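Local coordinates for protein phosphoethanolamine N-methyltransferase 1 (Haemonchus contortus, PDB 4KRG) that catalyses the S-adenosylmethionine-dependent methylation of phosphoethanolamine, probably the first methyl transfer on the nematode route to phosphocholine, at residues Val403-Val408 with Tyr459-Ala464; Ser135-Ile140 with Thr247-Leu252; Ala47-Ser52 with Cys217-Tyr222. All blocks are in the same frame, centred on the assembly; numbering follows the deposited sequence.

Contact 1 (Val403-Val408 with Tyr459-Ala464)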
loop_
_atom_site.group_PDB
_atom_site.type_symbol
_atom_site.label_atom_id
_atom_site.label_comp_id
_atom_site.label_asym_id
_atom_site.label_seq_id
_atom_site.Cartn_x
_atom_site.Cartn_y
_atom_site.Cartn_z
ATOM N N VAL A 403 -7.513 23.416 4.415
ATOM C CA VAL A 403 -8.956 23.517 4.255
ATOM C C VAL A 403 -9.552 22.224 4.794
ATOM O O VAL A 403 -9.193 21.134 4.346
ATOM C CB VAL A 403 -9.368 23.713 2.773
ATOM C CG1 VAL A 403 -10.879 23.815 2.642
ATOM C CG2 VAL A 403 -8.718 24.951 2.189
ATOM N N LEU A 404 -10.440 22.341 5.774
ATOM C CA LEU A 404 -11.038 21.162 6.390
ATOM C C LEU A 404 -12.546 21.164 6.206
ATOM O O LEU A 404 -13.190 22.181 6.429
ATOM C CB LEU A 404 -10.728 21.125 7.885
ATOM C CG LEU A 404 -9.270 21.334 8.274
ATOM C CD1 LEU A 404 -9.139 21.393 9.783
ATOM C CD2 LEU A 404 -8.402 20.230 7.704
ATOM N N LEU A 405 -13.104 20.030 5.795
ATOM C CA LEU A 405 -14.552 19.837 5.833
ATOM C C LEU A 405 -14.820 18.900 6.997
ATOM O O LEU A 405 -14.221 17.827 7.090
ATOM C CB LEU A 405 -15.073 19.242 4.522
ATOM C CG LEU A 405 -16.584 19.002 4.388
ATOM C CD1 LEU A 405 -17.382 20.289 4.602
ATOM C CD2 LEU A 405 -16.905 18.400 3.031
ATOM N N GLU A 406 -15.692 19.311 7.909
ATOM C CA GLU A 406 -15.876 18.559 9.141
ATOM C C GLU A 406 -17.329 18.233 9.437
ATOM O O GLU A 406 -18.165 19.128 9.465
ATOM C CB GLU A 406 -15.296 19.342 10.319
ATOM C CG GLU A 406 -13.794 19.442 10.316
ATOM C CD GLU A 406 -13.131 18.097 10.514
ATOM O OE1 GLU A 406 -13.729 17.210 11.172
ATOM O OE2 GLU A 406 -12.003 17.927 10.003
ATOM N N PRO A 407 -17.633 16.945 9.675
ATOM C CA PRO A 407 -18.960 16.582 10.176
ATOM C C PRO A 407 -19.090 16.909 11.666
ATOM O O PRO A 407 -18.203 16.599 12.460
ATOM C CB PRO A 407 -19.010 15.067 9.954
ATOM C CG PRO A 407 -17.592 14.634 10.046
ATOM C CD PRO A 407 -16.785 15.759 9.448
ATOM N N VAL A 408 -20.179 17.570 12.037
ATOM C CA VAL A 408 -20.427 17.904 13.433
ATOM C C VAL A 408 -21.891 17.665 13.760
ATOM O O VAL A 408 -22.705 17.446 12.868
ATOM C CB VAL A 408 -20.093 19.374 13.749
ATOM C CG1 VAL A 408 -18.648 19.685 13.415
ATOM C CG2 VAL A 408 -21.039 20.314 13.000
ATOM N N TYR A 459 -22.211 20.202 8.752
ATOM C CA TYR A 459 -20.864 20.373 8.212
ATOM C C TYR A 459 -20.292 21.769 8.372
ATOM O O TYR A 459 -20.970 22.765 8.130
ATOM C CB TYR A 459 -20.803 19.953 6.739
ATOM C CG TYR A 459 -20.865 18.464 6.552
ATOM C CD1 TYR A 459 -19.724 17.683 6.687
ATOM C CD2 TYR A 459 -22.065 17.834 6.261
ATOM C CE1 TYR A 459 -19.776 16.312 6.530
ATOM C CE2 TYR A 459 -22.132 16.461 6.100
ATOM C CZ TYR A 459 -20.985 15.708 6.238
ATOM O OH TYR A 459 -21.040 14.349 6.086
ATOM N N LEU A 460 -19.028 21.817 8.780
ATOM C CA LEU A 460 -18.279 23.059 8.845
ATOM C C LEU A 460 -17.179 23.023 7.801
ATOM O O LEU A 460 -16.534 21.989 7.589
ATOM C CB LEU A 460 -17.656 23.246 10.228
ATOM C CG LEU A 460 -18.585 23.289 11.440
ATOM C CD1 LEU A 460 -17.771 23.383 12.722
ATOM C CD2 LEU A 460 -19.556 24.455 11.337
ATOM N N LEU A 461 -16.965 24.153 7.145
ATOM C CA LEU A 461 -15.860 24.290 6.215
ATOM C C LEU A 461 -14.889 25.250 6.868
ATOM O O LEU A 461 -15.246 26.383 7.180
ATOM C CB LEU A 461 -16.352 24.848 4.884
ATOM C CG LEU A 461 -15.354 24.930 3.731
ATOM C CD1 LEU A 461 -14.795 23.558 3.404
ATOM C CD2 LEU A 461 -16.030 25.528 2.508
ATOM N N ILE A 462 -13.668 24.785 7.098
ATOM C CA ILE A 462 -12.685 25.562 7.842
ATOM C C ILE A 462 -11.427 25.819 7.007
ATOM O O ILE A 462 -10.944 24.927 6.307
ATOM C CB ILE A 462 -12.316 24.846 9.157
ATOM C CG1 ILE A 462 -13.588 24.524 9.948
ATOM C CG2 ILE A 462 -11.356 25.693 9.981
ATOM C CD1 ILE A 462 -13.415 23.461 10.991
ATOM N N LYS A 463 -10.920 27.049 7.070
ATOM C CA LYS A 463 -9.668 27.411 6.422
ATOM C C LYS A 463 -8.753 28.014 7.477
ATOM O O LYS A 463 -9.208 28.781 8.327
ATOM C CB LYS A 463 -9.911 28.432 5.307
ATOM C CG LYS A 463 -10.804 27.943 4.176
ATOM C CD LYS A 463 -11.247 29.080 3.264
ATOM C CE LYS A 463 -10.070 29.864 2.702
ATOM N NZ LYS A 463 -9.122 29.011 1.935
ATOM N N ALA A 464 -7.473 27.655 7.430
ATOM C CA ALA A 464 -6.474 28.226 8.325
ATOM C C ALA A 464 -5.080 28.041 7.739
ATOM O O ALA A 464 -4.929 27.608 6.600
ATOM C CB ALA A 464 -6.560 27.597 9.716
#
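Tyr459 lies against Pro407 where strand 458-465 runs antiparallel to strand 400-408, the short segments meeting at 161°. The pairing belongs to a sheet with the strand order of Rossmann-like class I methyltransferases, in which the last strand slots between two earlier neighbours and runs against both, here 400-408 and 428-432. The tyrosine ring brings CE1 to 3.7 Å from Pro407 CB; its hydroxyl is hydrogen-bonded to Ser455 OG, and Trp278 meets the ring edge-to-face. Because Pro407 and Tyr459 form a non-hydrogen-bonded pair, the missing N-H of the proline costs no bond between these two strands. Leu460 comes next, joined to Glu406 by two backbone hydrogen bonds: Leu460 N gives to Glu406 O at 2.9 Å, and Leu460 O receives Glu406 N at 2.8 Å. The Leu460 side chain turns to the other face of the sheet, where its CD1 meets Val408 CG1 at 3.9 Å, the two side chains crossing at about a right angle. Leu461 returns to the face of Tyr459. With CG anti to the backbone N (chi1 -174°), it carries CD1 to 4.0 Å from Val403 CG1, beneath a cover that includes Phe283 and Ala286. Ile462 then forms the second hydrogen-bonded pair, its N and O both bonded to Leu404. Its CD1 reaches the aliphatic part of Glu406, whose chain bends at chi2 (-66°) to send the carboxylate off to the backbone N-H groups of Leu381 and Ala382; both carboxylate oxygens of this buried residue thus find partners outside the two strands. Lys463 finally runs alongside Val403, its NZ hydrogen-bonded to Ala286 O and 4.1 Å from Val403 CG2.

Contact 2 (Ser135-Ile140 with Thr247-Leu252)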
loop_
_atom_site.group_PDB
_atom_site.type_symbol
_atom_site.label_atom_id
_atom_site.label_comp_id
_atom_site.label_asym_id
_atom_site.label_seq_id
_atom_site.Cartn_x
_atom_site.Cartn_y
_atom_site.Cartn_z
ATOM N N SER A 135 -0.322 -20.052 -3.453
ATOM C CA SER A 135 -1.763 -20.159 -3.228
ATOM C C SER A 135 -2.111 -19.381 -1.973
ATOM O O SER A 135 -1.222 -19.014 -1.208
ATOM C CB SER A 135 -2.185 -21.613 -3.056
ATOM O OG SER A 135 -1.617 -22.151 -1.878
ATOM N N ASP A 136 -3.399 -19.127 -1.767
ATOM C CA ASP A 136 -3.853 -18.416 -0.578
ATOM C C ASP A 136 -3.379 -19.079 0.711
ATOM O O ASP A 136 -2.958 -18.397 1.645
ATOM C CB ASP A 136 -5.382 -18.298 -0.567
ATOM C CG ASP A 136 -5.890 -17.180 -1.449
ATOM O OD1 ASP A 136 -5.120 -16.675 -2.289
ATOM O OD2 ASP A 136 -7.072 -16.811 -1.302
ATOM N N ARG A 137 -3.435 -20.407 0.769
ATOM C CA ARG A 137 -3.007 -21.094 1.981
ATOM C C ARG A 137 -1.505 -20.950 2.190
ATOM O O ARG A 137 -1.044 -20.747 3.312
ATOM C CB ARG A 137 -3.399 -22.572 1.972
ATOM C CG ARG A 137 -3.310 -23.196 3.357
ATOM C CD ARG A 137 -3.771 -24.648 3.387
ATOM N NE ARG A 137 -3.831 -25.158 4.756
ATOM C CZ ARG A 137 -4.954 -25.290 5.456
ATOM N NH1 ARG A 137 -6.120 -24.969 4.913
ATOM N NH2 ARG A 137 -4.912 -25.755 6.697
ATOM N N GLU A 138 -0.746 -21.040 1.102
ATOM C CA GLU A 138 0.706 -20.885 1.152
ATOM C C GLU A 138 1.151 -19.481 1.571
ATOM O O GLU A 138 2.142 -19.334 2.288
ATOM C CB GLU A 138 1.328 -21.261 -0.193
ATOM C CG GLU A 138 1.225 -22.744 -0.512
ATOM C CD GLU A 138 1.496 -23.059 -1.973
ATOM O OE1 GLU A 138 1.553 -22.119 -2.799
ATOM O OE2 GLU A 138 1.650 -24.253 -2.298
ATOM N N VAL A 139 0.430 -18.458 1.113
ATOM C CA VAL A 139 0.713 -17.082 1.511
ATOM C C VAL A 139 0.621 -16.954 3.029
ATOM O O VAL A 139 1.513 -16.398 3.675
ATOM C CB VAL A 139 -0.259 -16.078 0.844
ATOM C CG1 VAL A 139 -0.136 -14.702 1.483
ATOM C CG2 VAL A 139 0.020 -15.976 -0.644
ATOM N N ILE A 140 -0.451 -17.494 3.595
ATOM C CA ILE A 140 -0.662 -17.450 5.036
ATOM C C ILE A 140 0.439 -18.236 5.749
ATOM O O ILE A 140 1.023 -17.762 6.727
ATOM C CB ILE A 140 -2.051 -17.997 5.411
ATOM C CG1 ILE A 140 -3.138 -17.113 4.797
ATOM C CG2 ILE A 140 -2.209 -18.051 6.916
ATOM C CD1 ILE A 140 -4.494 -17.780 4.663
ATOM N N THR A 247 -4.416 -16.550 15.583
ATOM C CA THR A 247 -5.253 -16.742 14.417
ATOM C C THR A 247 -4.708 -17.946 13.691
ATOM O O THR A 247 -3.559 -17.939 13.259
ATOM C CB THR A 247 -5.222 -15.531 13.479
ATOM O OG1 THR A 247 -3.867 -15.097 13.312
ATOM C CG2 THR A 247 -6.042 -14.395 14.055
ATOM N N SER A 248 -5.528 -18.983 13.570
ATOM C CA SER A 248 -5.117 -20.213 12.906
ATOM C C SER A 248 -5.050 -20.011 11.397
ATOM O O SER A 248 -5.512 -18.994 10.887
ATOM C CB SER A 248 -6.103 -21.334 13.219
ATOM O OG SER A 248 -7.317 -21.152 12.509
ATOM N N VAL A 249 -4.487 -20.986 10.688
ATOM C CA VAL A 249 -4.438 -20.943 9.227
ATOM C C VAL A 249 -5.842 -21.046 8.627
ATOM O O VAL A 249 -6.169 -20.342 7.678
ATOM C CB VAL A 249 -3.528 -22.051 8.650
ATOM C CG1 VAL A 249 -3.493 -21.986 7.136
ATOM C CG2 VAL A 249 -2.127 -21.907 9.192
ATOM N N ASP A 250 -6.672 -21.914 9.196
ATOM C CA ASP A 250 -8.041 -22.078 8.718
ATOM C C ASP A 250 -8.897 -20.831 8.942
ATOM O O ASP A 250 -9.699 -20.467 8.082
ATOM C CB ASP A 250 -8.695 -23.297 9.373
ATOM C CG ASP A 250 -8.117 -24.611 8.875
ATOM O OD1 ASP A 250 -7.707 -24.679 7.699
ATOM O OD2 ASP A 250 -8.079 -25.579 9.661
ATOM N N ASP A 251 -8.721 -20.185 10.094
ATOM C CA ASP A 251 -9.454 -18.960 10.424
ATOM C C ASP A 251 -9.041 -17.803 9.517
ATOM O O ASP A 251 -9.866 -16.980 9.128
ATOM C CB ASP A 251 -9.229 -18.572 11.895
ATOM C CG ASP A 251 -10.129 -19.338 12.859
ATOM O OD1 ASP A 251 -10.820 -20.289 12.428
ATOM O OD2 ASP A 251 -10.139 -18.985 14.061
ATOM N N LEU A 252 -7.757 -17.744 9.188
ATOM C CA LEU A 252 -7.237 -16.709 8.306
ATOM C C LEU A 252 -7.629 -16.987 6.864
ATOM O O LEU A 252 -7.946 -16.067 6.114
ATOM C CB LEU A 252 -5.718 -16.625 8.419
ATOM C CG LEU A 252 -5.183 -15.995 9.702
ATOM C CD1 LEU A 252 -3.684 -16.225 9.838
ATOM C CD2 LEU A 252 -5.500 -14.510 9.724
#
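Ile140 and Arg137 meet Val249, Asp250 and Leu252 in a helix-helix junction formed by the first turns of helices 136-149 and 249-271. Its inner part is apolar. Ile140 CG2 sits 3.7 Å from Leu252 CD1 and 4.1 Å from Val249 CG1, while Leu195 of helix 189-198 touches both Ile140 and Leu252. Farther out, Arg137 stretches from CG to NE in an extended chain, crossing Val249 at about a right angle, and Val249 CG1 lies over one face of the guanidinium, offset toward its rim. The charged end goes on to a salt bridge: NH1 and NH2 both grip Asp250 OD1, each at 3.2 Å. Neither bond is straight, and the planes of guanidinium and carboxylate stand 63° apart; both nitrogens share a single carboxylate oxygen, unlike the flat bidentate pairing in which each has its own. Both helices begin with a serine at the N-cap. Ser248 OG accepts from Asp251 N, and Ser135 with Glu138 makes a full capping box, Ser135 N giving to Glu138 OE1 at 2.9 Å. The capping box and the serine N-cap are classic helix-start motifs, here where two helices pack through apolar side chains with a salt bridge on the exposed side.

Contact 3 (Ala47-Ser52 with Cys217-Tyr222)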
loop_
_atom_site.group_PDB
_atom_site.type_symbol
_atom_site.label_atom_id
_atom_site.label_comp_id
_atom_site.label_asym_id
_atom_site.label_seq_id
_atom_site.Cartn_x
_atom_site.Cartn_y
_atom_site.Cartn_z
ATOM N N ALA A 47 15.735 0.941 -6.868
ATOM C CA ALA A 47 15.971 2.070 -5.971
ATOM C C ALA A 47 14.710 2.480 -5.210
ATOM O O ALA A 47 14.781 2.791 -4.025
ATOM C CB ALA A 47 16.550 3.252 -6.737
ATOM N N ASP A 48 13.560 2.475 -5.885
ATOM C CA ASP A 48 12.279 2.729 -5.224
ATOM C C ASP A 48 12.053 1.776 -4.058
ATOM O O ASP A 48 11.614 2.175 -2.989
ATOM C CB ASP A 48 11.117 2.553 -6.206
ATOM C CG ASP A 48 11.011 3.682 -7.213
ATOM O OD1 ASP A 48 11.602 4.758 -7.002
ATOM O OD2 ASP A 48 10.312 3.475 -8.224
ATOM N N ILE A 49 12.341 0.504 -4.286
ATOM C CA ILE A 49 12.133 -0.515 -3.270
ATOM C C ILE A 49 13.196 -0.427 -2.172
ATOM O O ILE A 49 12.877 -0.369 -0.982
ATOM C CB ILE A 49 12.152 -1.930 -3.893
ATOM C CG1 ILE A 49 10.985 -2.107 -4.873
ATOM C CG2 ILE A 49 12.137 -2.993 -2.802
ATOM C CD1 ILE A 49 9.603 -1.943 -4.262
ATOM N N LEU A 50 14.461 -0.408 -2.575
ATOM C CA LEU A 50 15.554 -0.426 -1.610
ATOM C C LEU A 50 15.592 0.825 -0.732
ATOM O O LEU A 50 15.947 0.755 0.442
ATOM C CB LEU A 50 16.895 -0.678 -2.307
ATOM C CG LEU A 50 17.048 -2.108 -2.825
ATOM C CD1 LEU A 50 18.372 -2.281 -3.525
ATOM C CD2 LEU A 50 16.927 -3.106 -1.692
ATOM N N SER A 51 15.199 1.967 -1.285
ATOM C CA SER A 51 15.203 3.197 -0.505
ATOM C C SER A 51 14.061 3.232 0.508
ATOM O O SER A 51 14.010 4.117 1.358
ATOM C CB SER A 51 15.137 4.418 -1.411
ATOM O OG SER A 51 13.799 4.672 -1.780
ATOM N N SER A 52 13.155 2.259 0.435
ATOM C CA SER A 52 12.031 2.210 1.370
ATOM C C SER A 52 12.340 1.346 2.588
ATOM O O SER A 52 11.588 1.338 3.557
ATOM C CB SER A 52 10.769 1.696 0.677
ATOM O OG SER A 52 10.807 0.290 0.523
ATOM N N CYS A 217 2.101 1.561 -0.471
ATOM C CA CYS A 217 2.482 2.560 -1.459
ATOM C C CYS A 217 2.564 1.915 -2.822
ATOM O O CYS A 217 2.808 0.722 -2.925
ATOM C CB CYS A 217 3.848 3.152 -1.117
ATOM S SG CYS A 217 3.919 4.143 0.385
ATOM N N SER A 218 2.362 2.715 -3.859
ATOM C CA SER A 218 2.522 2.275 -5.239
ATOM C C SER A 218 3.963 2.540 -5.645
ATOM O O SER A 218 4.517 3.596 -5.341
ATOM C CB SER A 218 1.607 3.077 -6.164
ATOM O OG SER A 218 0.248 2.948 -5.818
ATOM N N VAL A 219 4.573 1.593 -6.341
ATOM C CA VAL A 219 5.955 1.748 -6.769
ATOM C C VAL A 219 6.035 2.871 -7.799
ATOM O O VAL A 219 5.402 2.784 -8.856
ATOM C CB VAL A 219 6.468 0.438 -7.380
ATOM C CG1 VAL A 219 7.895 0.604 -7.886
ATOM C CG2 VAL A 219 6.376 -0.686 -6.362
ATOM N N PRO A 220 6.787 3.947 -7.486
ATOM C CA PRO A 220 6.840 5.156 -8.325
ATOM C C PRO A 220 7.166 4.912 -9.795
ATOM O O PRO A 220 6.496 5.472 -10.664
ATOM C CB PRO A 220 7.940 5.991 -7.657
ATOM C CG PRO A 220 7.850 5.604 -6.229
ATOM C CD PRO A 220 7.532 4.133 -6.227
ATOM N N THR A 221 8.168 4.084 -10.068
ATOM C CA THR A 221 8.555 3.748 -11.439
ATOM C C THR A 221 7.415 3.173 -12.286
ATOM O O THR A 221 7.318 3.443 -13.485
ATOM C CB THR A 221 9.723 2.757 -11.430
ATOM O OG1 THR A 221 10.833 3.355 -10.754
ATOM C CG2 THR A 221 10.136 2.377 -12.840
ATOM N N TYR A 222 6.555 2.373 -11.665
ATOM C CA TYR A 222 5.443 1.774 -12.394
ATOM C C TYR A 222 4.299 2.740 -12.655
ATOM O O TYR A 222 3.527 2.556 -13.592
ATOM C CB TYR A 222 4.981 0.476 -11.734
ATOM C CG TYR A 222 5.798 -0.684 -12.233
ATOM C CD1 TYR A 222 5.385 -1.418 -13.330
ATOM C CD2 TYR A 222 7.013 -1.009 -11.648
ATOM C CE1 TYR A 222 6.137 -2.461 -13.818
ATOM C CE2 TYR A 222 7.781 -2.059 -12.128
ATOM C CZ TYR A 222 7.333 -2.782 -13.213
ATOM O OH TYR A 222 8.076 -3.825 -13.702
#
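Asp48 on helix 38-50 and Pro220 at the start of helix 220-226 approach from opposite directions, and the aspartate carboxylate comes to rest beside the proline ring, with OD2 3.5 Å from Pro220 CD. The same oxygen carries the polar part of the contact. Thr221 N, in the first turn of its helix, gives to Asp48 OD2 at 2.9 Å and meets it nearly along the C-O direction. Thr221 OG1 donates to Asp48 OD2 at 2.6 Å from well above the carboxylate plane, and the two donors lie on opposite faces of that plane. The threonine torsion suits this: at chi1 -60° the hydroxyl sits beside its own backbone N, and both donors converge on one acceptor. Ser44 OG, one helical turn before Asp48, is a further hydrogen-bond partner of Thr221 OG1. Next to the polar group, Ile49 crosses Val219 at a slant. Its side chain is bent at chi2 (-60°), which brings CD1 to 4.1 Å from Val219 CG2, and Arg159 of strand 154-161 packs against both residues. Helix 38-50 is thereby tied to the turn that links strand 208-218 to helix 220-226. Since the carboxylate accepts a first-turn N-H, it faces the positive end of that helix, a setting that would be expected to favour the charged form of Asp48.

In the fold
Contacts 2 and 3 interlock along the chain: 47-52 comes first, then 135-140, 217-222 and 247-252, while contact 1 follows wholly afterwards. The centres of contacts 2 and 3 lie 28 Å apart, and both belong to the half of the protein that binds S-adenosylhomocysteine and phosphoethanolamine. Contact 1 is more remote, its centre 34 Å from contact 3 and 43 Å from contact 2, in the second Rossmann-like half. The halves also appear to be linked by strand pairing, strand 208-218, whose end enters contact 3, running antiparallel beside strand 350-354. The example thus shows a di-domain enzyme: crossed contacts knit the ligand-binding half, and a late antiparallel strand pair is part of the other's sheet.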